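Side-chain contacts in alkaline phosphatase D (Bacillus subtilis, PDB 2YEQ), which hydrolyses phosphate monoesters to an alcohol and phosphate, at an active site that holds iron and calcium ions: residues D32-G37 with R185-R190; T118-S123 with K136-E141; N302-G307 with R359-N364; F334-F339 with P345-D350. One frame throughout, in Å; residues are numbered along the deposited sequence.

Contact 1 of 4, residues D32-G37 with R185-R190; sequences DPLNGG and RHAQYR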
# COMPACT_ATOMS: atom_id res chain seq x y z
N ASP A 32 23.48 13.36 0.73
CA ASP A 32 24.06 12.17 0.02
C ASP A 32 23.23 10.89 0.34
O ASP A 32 23.64 10.08 1.18
CB ASP A 32 25.51 11.98 0.51
CG ASP A 32 26.30 10.94 -0.28
OD1 ASP A 32 25.75 10.24 -1.15
OD2 ASP A 32 27.52 10.84 -0.00
N PRO A 33 22.10 10.71 -0.34
CA PRO A 33 21.03 9.86 0.19
C PRO A 33 21.28 8.35 0.16
O PRO A 33 20.85 7.65 1.07
CB PRO A 33 19.81 10.23 -0.68
CG PRO A 33 20.41 10.79 -1.95
CD PRO A 33 21.63 11.49 -1.51
N LEU A 34 21.95 7.85 -0.85
CA LEU A 34 22.22 6.41 -0.94
C LEU A 34 23.44 5.96 -0.10
O LEU A 34 23.68 4.75 0.05
CB LEU A 34 22.37 5.99 -2.40
CG LEU A 34 21.03 5.59 -3.05
CD1 LEU A 34 19.97 6.67 -2.88
CD2 LEU A 34 21.24 5.24 -4.53
N ASN A 35 24.21 6.90 0.44
CA ASN A 35 25.36 6.59 1.30
C ASN A 35 25.12 7.02 2.75
O ASN A 35 26.01 7.52 3.43
CB ASN A 35 26.63 7.26 0.76
CG ASN A 35 26.97 6.81 -0.64
OD1 ASN A 35 27.05 7.62 -1.58
ND2 ASN A 35 27.15 5.52 -0.81
N GLY A 36 23.90 6.82 3.23
CA GLY A 36 23.58 7.07 4.61
C GLY A 36 23.07 8.46 4.90
O GLY A 36 22.69 8.76 6.03
N GLY A 37 23.06 9.34 3.91
CA GLY A 37 22.53 10.68 4.10
C GLY A 37 23.56 11.80 4.07
O GLY A 37 23.21 12.94 3.74
N ARG A 185 17.93 1.85 1.29
CA ARG A 185 16.98 1.33 0.31
C ARG A 185 15.76 2.28 0.22
O ARG A 185 15.30 2.55 -0.89
CB ARG A 185 16.51 -0.07 0.69
CG ARG A 185 15.55 -0.70 -0.29
CD ARG A 185 16.14 -0.91 -1.64
NE ARG A 185 17.47 -1.54 -1.68
CZ ARG A 185 17.72 -2.84 -1.81
NH1 ARG A 185 16.72 -3.73 -1.85
NH2 ARG A 185 18.99 -3.26 -1.91
N HIS A 186 15.23 2.74 1.35
CA HIS A 186 14.15 3.77 1.33
C HIS A 186 14.59 5.01 0.54
O HIS A 186 13.82 5.55 -0.25
CB HIS A 186 13.66 4.20 2.71
CG HIS A 186 12.63 3.28 3.29
ND1 HIS A 186 11.27 3.44 3.34
CD2 HIS A 186 12.84 2.10 3.84
CE1 HIS A 186 10.72 2.38 3.95
NE2 HIS A 186 11.67 1.54 4.23
N ALA A 187 15.83 5.44 0.74
CA ALA A 187 16.36 6.57 -0.00
C ALA A 187 16.45 6.30 -1.50
O ALA A 187 16.17 7.20 -2.30
CB ALA A 187 17.73 6.98 0.57
N GLN A 188 16.83 5.08 -1.90
CA GLN A 188 16.91 4.76 -3.32
C GLN A 188 15.55 4.93 -3.99
O GLN A 188 15.46 5.53 -5.06
CB GLN A 188 17.39 3.34 -3.58
CG GLN A 188 17.33 2.95 -5.04
CD GLN A 188 17.91 1.58 -5.33
OE1 GLN A 188 17.63 0.61 -4.61
NE2 GLN A 188 18.70 1.47 -6.42
N TYR A 189 14.52 4.35 -3.39
CA TYR A 189 13.15 4.39 -3.92
C TYR A 189 12.58 5.80 -3.90
O TYR A 189 12.03 6.25 -4.90
CB TYR A 189 12.22 3.43 -3.11
CG TYR A 189 12.30 1.98 -3.55
CD1 TYR A 189 13.51 1.30 -3.55
CD2 TYR A 189 11.16 1.28 -3.92
CE1 TYR A 189 13.59 -0.02 -3.94
CE2 TYR A 189 11.22 -0.04 -4.33
CZ TYR A 189 12.44 -0.70 -4.31
OH TYR A 189 12.52 -2.01 -4.73
N ARG A 190 12.73 6.49 -2.78
CA ARG A 190 12.15 7.79 -2.55
C ARG A 190 12.86 8.92 -3.35
O ARG A 190 12.32 10.02 -3.47
CB ARG A 190 12.16 8.09 -1.05
CG ARG A 190 11.39 9.30 -0.58
CD ARG A 190 9.93 9.20 -1.01
NE ARG A 190 8.94 9.72 -0.08
CZ ARG A 190 8.74 9.33 1.18
NH1 ARG A 190 9.50 8.43 1.79
NH2 ARG A 190 7.78 9.91 1.89

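Contact 2 of 4, residues T118-S123 with K136-E141; sequences TFAFAS and KHMAKE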
# COMPACT_ATOMS: atom_id res chain seq x y z
N THR A 118 -12.62 11.48 -3.60
CA THR A 118 -11.84 10.81 -4.63
C THR A 118 -10.45 10.50 -4.06
O THR A 118 -9.82 11.37 -3.45
CB THR A 118 -11.70 11.67 -5.91
OG1 THR A 118 -13.01 12.07 -6.35
CG2 THR A 118 -11.01 10.91 -7.02
N PHE A 119 -9.98 9.28 -4.27
CA PHE A 119 -8.66 8.89 -3.76
C PHE A 119 -8.09 7.87 -4.72
O PHE A 119 -8.80 7.40 -5.61
CB PHE A 119 -8.73 8.41 -2.30
CG PHE A 119 -9.47 7.11 -2.09
CD1 PHE A 119 -8.83 5.90 -2.24
CD2 PHE A 119 -10.81 7.10 -1.69
CE1 PHE A 119 -9.50 4.68 -2.02
CE2 PHE A 119 -11.48 5.90 -1.46
CZ PHE A 119 -10.81 4.68 -1.63
N ALA A 120 -6.79 7.59 -4.59
CA ALA A 120 -6.16 6.55 -5.36
C ALA A 120 -5.51 5.60 -4.36
O ALA A 120 -5.21 6.01 -3.22
CB ALA A 120 -5.09 7.12 -6.29
N PHE A 121 -5.31 4.35 -4.78
CA PHE A 121 -4.49 3.42 -3.98
C PHE A 121 -3.50 2.68 -4.84
O PHE A 121 -3.74 2.39 -6.03
CB PHE A 121 -5.33 2.52 -3.06
CG PHE A 121 -6.16 1.50 -3.74
CD1 PHE A 121 -5.66 0.23 -3.99
CD2 PHE A 121 -7.50 1.77 -4.06
CE1 PHE A 121 -6.45 -0.75 -4.56
CE2 PHE A 121 -8.31 0.78 -4.63
CZ PHE A 121 -7.78 -0.47 -4.90
N ALA A 122 -2.35 2.40 -4.23
CA ALA A 122 -1.23 1.85 -4.94
C ALA A 122 -0.52 0.81 -4.06
O ALA A 122 -0.66 0.83 -2.84
CB ALA A 122 -0.25 2.99 -5.25
N SER A 123 0.22 -0.07 -4.71
CA SER A 123 1.10 -1.01 -4.01
C SER A 123 2.17 -1.47 -4.96
O SER A 123 2.07 -1.26 -6.17
CB SER A 123 0.28 -2.22 -3.53
OG SER A 123 -0.18 -2.96 -4.64
N LYS A 136 3.92 9.63 -12.01
CA LYS A 136 3.85 10.85 -12.84
C LYS A 136 2.40 11.13 -13.17
O LYS A 136 1.92 12.24 -12.95
CB LYS A 136 4.65 10.68 -14.13
CG LYS A 136 4.82 11.99 -14.91
CD LYS A 136 5.58 11.75 -16.19
CE LYS A 136 5.87 13.06 -16.92
NZ LYS A 136 7.09 13.75 -16.41
N HIS A 137 1.69 10.11 -13.65
CA HIS A 137 0.25 10.23 -13.91
C HIS A 137 -0.58 10.48 -12.66
O HIS A 137 -1.51 11.31 -12.69
CB HIS A 137 -0.28 9.00 -14.67
CG HIS A 137 0.32 8.83 -16.03
ND1 HIS A 137 0.17 9.76 -17.04
CD2 HIS A 137 1.08 7.84 -16.55
CE1 HIS A 137 0.79 9.34 -18.12
NE2 HIS A 137 1.36 8.17 -17.85
N MET A 138 -0.27 9.81 -11.55
CA MET A 138 -1.06 9.99 -10.37
C MET A 138 -0.99 11.41 -9.86
O MET A 138 -1.98 11.94 -9.37
CB MET A 138 -0.61 9.04 -9.24
CG MET A 138 -1.56 9.00 -8.08
SD MET A 138 -0.91 8.08 -6.65
CE MET A 138 -0.92 6.47 -7.39
N ALA A 139 0.20 12.02 -9.97
CA ALA A 139 0.43 13.38 -9.47
C ALA A 139 -0.45 14.42 -10.19
O ALA A 139 -0.61 15.51 -9.71
CB ALA A 139 1.91 13.75 -9.60
N LYS A 140 -0.98 14.06 -11.36
CA LYS A 140 -1.88 14.95 -12.11
C LYS A 140 -3.37 14.71 -11.80
O LYS A 140 -4.23 15.43 -12.32
CB LYS A 140 -1.63 14.77 -13.61
CG LYS A 140 -0.22 15.18 -14.04
CD LYS A 140 0.11 14.66 -15.42
CE LYS A 140 1.16 15.50 -16.14
NZ LYS A 140 1.82 14.71 -17.23
N GLU A 141 -3.68 13.73 -10.94
CA GLU A 141 -5.06 13.41 -10.60
C GLU A 141 -5.56 14.41 -9.59
O GLU A 141 -4.78 15.00 -8.86
CB GLU A 141 -5.20 11.99 -9.98
CG GLU A 141 -4.74 10.81 -10.86
CD GLU A 141 -5.81 10.28 -11.80
OE1 GLU A 141 -6.90 10.88 -11.91
OE2 GLU A 141 -5.55 9.24 -12.43

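Contact 3 of 4, residues N302-G307 with R359-N364; sequences NRTLLG and RERVIN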
# COMPACT_ATOMS: atom_id res chain seq x y z
N ASN A 302 -8.04 -21.61 15.24
CA ASN A 302 -7.29 -20.71 16.12
C ASN A 302 -6.39 -19.74 15.37
O ASN A 302 -5.88 -18.81 15.97
CB ASN A 302 -6.42 -21.52 17.09
CG ASN A 302 -7.24 -22.24 18.12
OD1 ASN A 302 -8.28 -21.76 18.54
ND2 ASN A 302 -6.76 -23.39 18.56
N ARG A 303 -6.12 -20.02 14.11
CA ARG A 303 -5.15 -19.23 13.37
C ARG A 303 -5.71 -17.85 13.04
O ARG A 303 -6.90 -17.74 12.71
CB ARG A 303 -4.76 -19.94 12.11
CG ARG A 303 -3.84 -21.12 12.37
CD ARG A 303 -3.55 -21.89 11.14
NE ARG A 303 -2.66 -21.16 10.24
CZ ARG A 303 -2.97 -20.70 9.03
NH1 ARG A 303 -4.18 -20.86 8.51
NH2 ARG A 303 -2.05 -20.04 8.32
N THR A 304 -4.85 -16.84 13.18
CA THR A 304 -5.21 -15.43 13.05
C THR A 304 -4.34 -14.75 11.98
O THR A 304 -3.21 -15.19 11.71
CB THR A 304 -5.04 -14.71 14.39
OG1 THR A 304 -5.65 -13.42 14.31
CG2 THR A 304 -3.52 -14.58 14.82
N LEU A 305 -4.91 -13.72 11.34
CA LEU A 305 -4.15 -12.79 10.49
C LEU A 305 -3.94 -11.51 11.26
O LEU A 305 -2.86 -10.93 11.23
CB LEU A 305 -4.89 -12.42 9.19
CG LEU A 305 -4.57 -13.06 7.87
CD1 LEU A 305 -5.52 -12.44 6.81
CD2 LEU A 305 -3.11 -12.91 7.42
N LEU A 306 -4.99 -11.05 11.94
CA LEU A 306 -5.01 -9.73 12.52
C LEU A 306 -4.47 -9.70 13.91
O LEU A 306 -4.04 -8.63 14.40
CB LEU A 306 -6.44 -9.19 12.58
CG LEU A 306 -7.22 -9.03 11.28
CD1 LEU A 306 -8.65 -8.54 11.59
CD2 LEU A 306 -6.47 -8.08 10.31
N GLY A 307 -4.54 -10.85 14.59
CA GLY A 307 -4.33 -10.89 16.02
C GLY A 307 -5.60 -10.47 16.73
O GLY A 307 -6.44 -9.76 16.16
N ARG A 359 -11.13 -15.24 8.23
CA ARG A 359 -12.04 -14.57 7.29
C ARG A 359 -13.50 -14.79 7.70
O ARG A 359 -14.32 -13.85 7.69
CB ARG A 359 -11.81 -15.03 5.86
CG ARG A 359 -12.56 -14.13 4.87
CD ARG A 359 -12.19 -14.41 3.49
NE ARG A 359 -12.32 -15.82 3.19
CZ ARG A 359 -11.74 -16.43 2.17
NH1 ARG A 359 -10.99 -15.77 1.32
NH2 ARG A 359 -11.93 -17.74 2.00
N GLU A 360 -13.82 -16.02 8.12
CA GLU A 360 -15.16 -16.35 8.63
C GLU A 360 -15.59 -15.47 9.78
O GLU A 360 -16.75 -15.04 9.84
CB GLU A 360 -15.22 -17.80 9.06
CG GLU A 360 -15.40 -18.78 7.94
CD GLU A 360 -15.68 -20.20 8.46
OE1 GLU A 360 -16.70 -20.37 9.17
OE2 GLU A 360 -14.87 -21.12 8.17
N ARG A 361 -14.67 -15.19 10.71
CA ARG A 361 -15.01 -14.35 11.85
C ARG A 361 -15.37 -12.93 11.39
O ARG A 361 -16.33 -12.33 11.90
CB ARG A 361 -13.89 -14.30 12.90
CG ARG A 361 -13.67 -15.65 13.64
CD ARG A 361 -12.72 -15.47 14.82
NE ARG A 361 -11.30 -15.36 14.44
CZ ARG A 361 -10.50 -16.36 14.06
NH1 ARG A 361 -10.96 -17.60 13.90
NH2 ARG A 361 -9.21 -16.11 13.79
N VAL A 362 -14.62 -12.41 10.42
CA VAL A 362 -14.91 -11.08 9.90
C VAL A 362 -16.27 -11.05 9.17
O VAL A 362 -17.09 -10.17 9.42
CB VAL A 362 -13.78 -10.57 8.96
CG1 VAL A 362 -14.18 -9.22 8.31
CG2 VAL A 362 -12.45 -10.44 9.73
N ILE A 363 -16.49 -12.01 8.28
CA ILE A 363 -17.74 -12.07 7.54
C ILE A 363 -18.94 -12.30 8.47
O ILE A 363 -19.96 -11.65 8.31
CB ILE A 363 -17.68 -13.12 6.42
CG1 ILE A 363 -16.64 -12.68 5.37
CG2 ILE A 363 -19.06 -13.26 5.76
CD1 ILE A 363 -16.35 -13.72 4.32
N ASN A 364 -18.80 -13.18 9.45
CA ASN A 364 -19.87 -13.44 10.42
C ASN A 364 -20.24 -12.21 11.18
O ASN A 364 -21.43 -11.96 11.44
CB ASN A 364 -19.52 -14.57 11.40
CG ASN A 364 -19.63 -15.95 10.77
OD1 ASN A 364 -20.14 -16.09 9.67
ND2 ASN A 364 -19.13 -16.97 11.47
O HOH W 1 -8.20 -13.75 15.16

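Contact 4 of 4, residues F334-F339 with P345-D350; sequences FAKWNF and PIYSMD. With PE5 (3,6,9,12,15,18,21,24-octaoxahexacosan-1-ol), chain E.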
# COMPACT_ATOMS: atom_id res chain seq x y z
N PHE A 334 -8.62 -10.91 -0.56
CA PHE A 334 -9.65 -11.21 0.43
C PHE A 334 -10.70 -12.22 -0.07
O PHE A 334 -11.16 -13.09 0.71
CB PHE A 334 -10.35 -9.93 0.85
CG PHE A 334 -11.35 -10.10 1.94
CD1 PHE A 334 -10.96 -10.09 3.27
CD2 PHE A 334 -12.71 -10.22 1.65
CE1 PHE A 334 -11.90 -10.25 4.29
CE2 PHE A 334 -13.65 -10.38 2.66
CZ PHE A 334 -13.25 -10.38 3.98
N ALA A 335 -11.12 -12.09 -1.32
CA ALA A 335 -12.16 -12.96 -1.86
C ALA A 335 -11.64 -14.38 -2.05
O ALA A 335 -10.42 -14.61 -2.04
CB ALA A 335 -12.72 -12.41 -3.18
N LYS A 336 -12.57 -15.32 -2.23
CA LYS A 336 -12.23 -16.68 -2.65
C LYS A 336 -11.49 -16.62 -3.97
O LYS A 336 -11.89 -15.91 -4.90
CB LYS A 336 -13.51 -17.54 -2.78
CG LYS A 336 -13.32 -18.93 -3.35
CD LYS A 336 -14.69 -19.67 -3.53
CE LYS A 336 -14.61 -20.86 -4.48
NZ LYS A 336 -14.47 -20.53 -5.93
N TRP A 337 -10.42 -17.42 -4.09
CA TRP A 337 -9.53 -17.32 -5.22
C TRP A 337 -8.93 -18.68 -5.52
O TRP A 337 -7.72 -18.93 -5.31
CB TRP A 337 -8.46 -16.27 -4.89
CG TRP A 337 -7.65 -15.70 -6.01
CD1 TRP A 337 -8.03 -15.53 -7.30
CD2 TRP A 337 -6.33 -15.15 -5.91
NE1 TRP A 337 -7.02 -14.93 -8.01
CE2 TRP A 337 -5.96 -14.69 -7.17
CE3 TRP A 337 -5.42 -15.02 -4.85
CZ2 TRP A 337 -4.73 -14.12 -7.43
CZ3 TRP A 337 -4.19 -14.46 -5.11
CH2 TRP A 337 -3.85 -14.00 -6.38
N ASN A 338 -9.78 -19.56 -6.04
CA ASN A 338 -9.42 -20.96 -6.28
C ASN A 338 -8.70 -21.14 -7.58
O ASN A 338 -9.26 -20.89 -8.64
CB ASN A 338 -10.69 -21.83 -6.25
CG ASN A 338 -10.40 -23.33 -6.32
OD1 ASN A 338 -9.23 -23.79 -6.35
ND2 ASN A 338 -11.48 -24.10 -6.33
N PHE A 339 -7.46 -21.64 -7.51
CA PHE A 339 -6.65 -21.90 -8.71
C PHE A 339 -6.83 -23.31 -9.25
O PHE A 339 -6.30 -23.62 -10.31
CB PHE A 339 -5.16 -21.71 -8.39
CG PHE A 339 -4.83 -20.36 -7.82
CD1 PHE A 339 -5.06 -19.21 -8.57
CD2 PHE A 339 -4.27 -20.24 -6.57
CE1 PHE A 339 -4.76 -17.95 -8.05
CE2 PHE A 339 -3.95 -18.98 -6.05
CZ PHE A 339 -4.21 -17.84 -6.79
N PRO A 345 -9.32 -28.21 -4.94
CA PRO A 345 -9.03 -26.77 -4.86
C PRO A 345 -7.56 -26.50 -4.52
O PRO A 345 -6.88 -27.36 -3.93
CB PRO A 345 -9.94 -26.29 -3.74
CG PRO A 345 -10.25 -27.51 -2.93
CD PRO A 345 -10.24 -28.64 -3.88
N ILE A 346 -7.06 -25.34 -4.95
CA ILE A 346 -5.70 -24.86 -4.68
C ILE A 346 -5.82 -23.35 -4.35
O ILE A 346 -6.47 -22.59 -5.10
CB ILE A 346 -4.79 -25.08 -5.85
CG1 ILE A 346 -4.66 -26.58 -6.15
CG2 ILE A 346 -3.36 -24.46 -5.62
CD1 ILE A 346 -4.17 -26.85 -7.54
N TYR A 347 -5.25 -22.95 -3.21
CA TYR A 347 -5.41 -21.61 -2.64
C TYR A 347 -4.05 -21.00 -2.30
O TYR A 347 -3.08 -21.72 -2.03
CB TYR A 347 -6.24 -21.67 -1.39
CG TYR A 347 -7.69 -22.00 -1.68
CD1 TYR A 347 -8.49 -21.11 -2.40
CD2 TYR A 347 -8.26 -23.19 -1.25
CE1 TYR A 347 -9.81 -21.40 -2.68
CE2 TYR A 347 -9.59 -23.50 -1.52
CZ TYR A 347 -10.35 -22.60 -2.24
OH TYR A 347 -11.66 -22.88 -2.52
N SER A 348 -4.01 -19.67 -2.27
CA SER A 348 -2.82 -18.94 -1.82
C SER A 348 -2.74 -18.96 -0.32
O SER A 348 -3.60 -18.43 0.37
CB SER A 348 -2.84 -17.49 -2.32
OG SER A 348 -1.85 -16.73 -1.64
N MET A 349 -1.68 -19.57 0.21
CA MET A 349 -1.55 -19.71 1.66
C MET A 349 -1.19 -18.39 2.34
O MET A 349 -1.38 -18.23 3.54
CB MET A 349 -0.51 -20.82 1.98
CG MET A 349 -0.97 -22.20 1.51
SD MET A 349 -2.40 -22.74 2.49
CE MET A 349 -3.78 -22.65 1.33
N ASP A 350 -0.74 -17.43 1.55
CA ASP A 350 -0.35 -16.10 2.07
C ASP A 350 -1.48 -15.05 2.03
O ASP A 350 -1.36 -13.97 2.62
CB ASP A 350 0.85 -15.59 1.28
CG ASP A 350 1.51 -14.38 1.92
OD1 ASP A 350 1.88 -14.43 3.13
OD2 ASP A 350 1.66 -13.37 1.20
C48 PE5 E . -14.47 -20.86 1.10
C50 PE5 E . -13.26 -21.11 2.00
O1 PE5 E . -12.06 -20.57 1.42
C1 PE5 E . -11.10 -21.51 0.92
C2 PE5 E . -9.95 -21.77 1.91
O2 PE5 E . -10.07 -22.99 2.68
O HOH W 2 -6.20 -18.19 -3.10

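Contact 1 of 4, residues D32-G37 with R185-R190
Pro33 and Leu34 sit on a short loop between strands 23-28 and 44-51, and they rest on Ala187 and Gln188 of helix 179-190. The loop lies in the N-terminal PhoD_N region and the helix in the phosphatase region, so the contact shows how two parts of a chain can meet by close packing. The loop is closed from within: Asp32 N bonds to Gly37 O at 3.1 Å and Gly37 N returns to Asp32 O at 2.9 Å. Ala187 aims its methyl straight at the loop, where CB comes to 3.2 Å from Pro33 O, while Pro33 CB flanks the same methyl at 4.1 Å. Leu34 reaches over with one branch. Its CD1 lies 3.6 Å from Gln188 CA and 4.1 Å from Ala187 CB, pressing on the helix backbone between the two residues. Gln188 presents its CA and the root of its side chain here. Its extended chain carries the amide elsewhere, to the backbone of Thr170 and Asn172, while on the far side of the helix Tyr189 bonds to His171 and Tyr127. Pro33 O comes close to the helix at a methyl, and between these two segments the contact is van der Waals packing, including that carbonyl oxygen against the methyl, with no hydrogen bond.

Contact 2 of 4, residues T118-S123 with K136-E141
Ala120, Ala122 and Met138 form a buried apolar contact between a strand and the helix that covers it, the basic packing of a beta-alpha-beta unit. Strand 117-122, helix 133-138 and strand 145-148 make up this unit in the phosphatase domain, whose family belongs to the calcineurin-like phosphoesterases. The two strands run parallel and adjacent in the large mixed sheet, with Ala120 bonded through its backbone to Leu145 and Phe147. Here two alanine methyls face one long methionine chain. Ala120 and Ala122, two positions apart, both point their methyls toward the helix, whereas Phe121 between them turns to the other face of the sheet and packs on Val443 and Phe147. Of residues 136-141, Met138 is the one whose side chain meets the two alanines, and the backbones stay well separated, with Ala120 CA 7.9 Å from Met138 CA. Val146 and Tyr442 touch the same methionine, so neighbouring strands complete its surroundings. Met138 to Glu141 form a type I turn, closed by Glu141 N to Met138 O at 2.9 Å, and Glu141 meets Arg444 and Arg457 in salt bridges. The methionine chain runs out extended, CG opposite the backbone N, and folds only at its last torsion (chi3 -68°), which lays it along the strand: SD rests 4.3 Å from Ala120 CB, and CE ends 4.1 Å from Ala122 CB.

Contact 3 of 4, residues N302-G307 with R359-N364
The guanidinium of Arg361 meets the loop 302-307 with its edge and not with a face: Arg303 O lies almost exactly in the plane of the group, and Thr304 CA sits near that plane too. NH2 donates to Arg303 O at 3.0 Å in a fairly straight bond (157° at the hydrogen), although the donor stands above the plane of the accepting carbonyl, 37° out of it. The same nitrogen gives a second bond to a water, 2.9 Å from NH2, and that water lies 2.7 Å from Thr304 OG1, so one amino group grips the loop twice. The side chain leaves helix 356-368 with CG beside its own backbone N and bends at chi3 (-76°), which brings the NH2 edge to the loop. Thr304 OG1 accepts from Gly307 N at 2.8 Å, an ST motif that shapes the chain just before Gly307, the N-cap of helix 308-320, and is hydrogen-bonded to Gln358 OE1 as well. Arg361 joins helix 356-368 to the loop that leads into helix 308-320. The other nitrogens are used as well: NE forms a salt bridge with Glu311, and NH1 bonds to Pro301 O, which probably fixes the rotation of the guanidinium.

Contact 4 of 4, residues F334-F339 with P345-D350
Asn338 holds CG opposite its backbone N (chi1 -173°) and so sends its amide toward Ile346, while Phe339, with CG beside the backbone N (chi1 -55°), lays its ring beside the backbone at Tyr347-Ser348. The contact closes a connecting loop onto the chain that returns as strand 347-348, itself paired with strand 291-292. It is a case of side chain and backbone sharing the work of an irregular pairing, for the touching parts run 104° apart. Asn338 OD1 accepts from Ile346 N at 3.0 Å and also from Gly340 N, an Asx turn; Phe339 N donates to Ile346 O at 2.8 Å, in the carbonyl plane. Where the backbones diverge, a water takes over, giving a hydrogen to Trp337 O and accepting from Ser348 N, each at 2.8 Å. The aromatic groups fill in around these bonds. Phe339 puts CZ over the centre of the Trp337 ring, and Trp337 O in turn stands over the centre of one Phe339 face. Tyr347 brings CE1 to 3.6 Å from Asn338 CA, and C1 of a bound PE5 polyether lies over one face of its ring, toward the rim, 3.4 Å from Tyr347 CZ.

Of the four contacts only 3 and 4 touch; the others are apart. The centres of contacts 3 and 4 are about 16 Å from each other, Arg359 NH1 lies 2.8 Å from Phe334 O, probably a hydrogen bond, and contact 4 is nested in the loop that contact 3 closes. Contact 2 is likewise nested within contact 1, yet their nearest atoms remain about 9 Å apart. Contact 1 lies across the centre of the chain from contacts 3 and 4, about 38 and 37 Å away between centres. The Ala122 side chain is about 11 Å from the iron, whose ligand Cys124 follows its strand, that of Ser348 about 9 Å from a calcium ion, and that of Arg303 about 6 Å from a sodium ion.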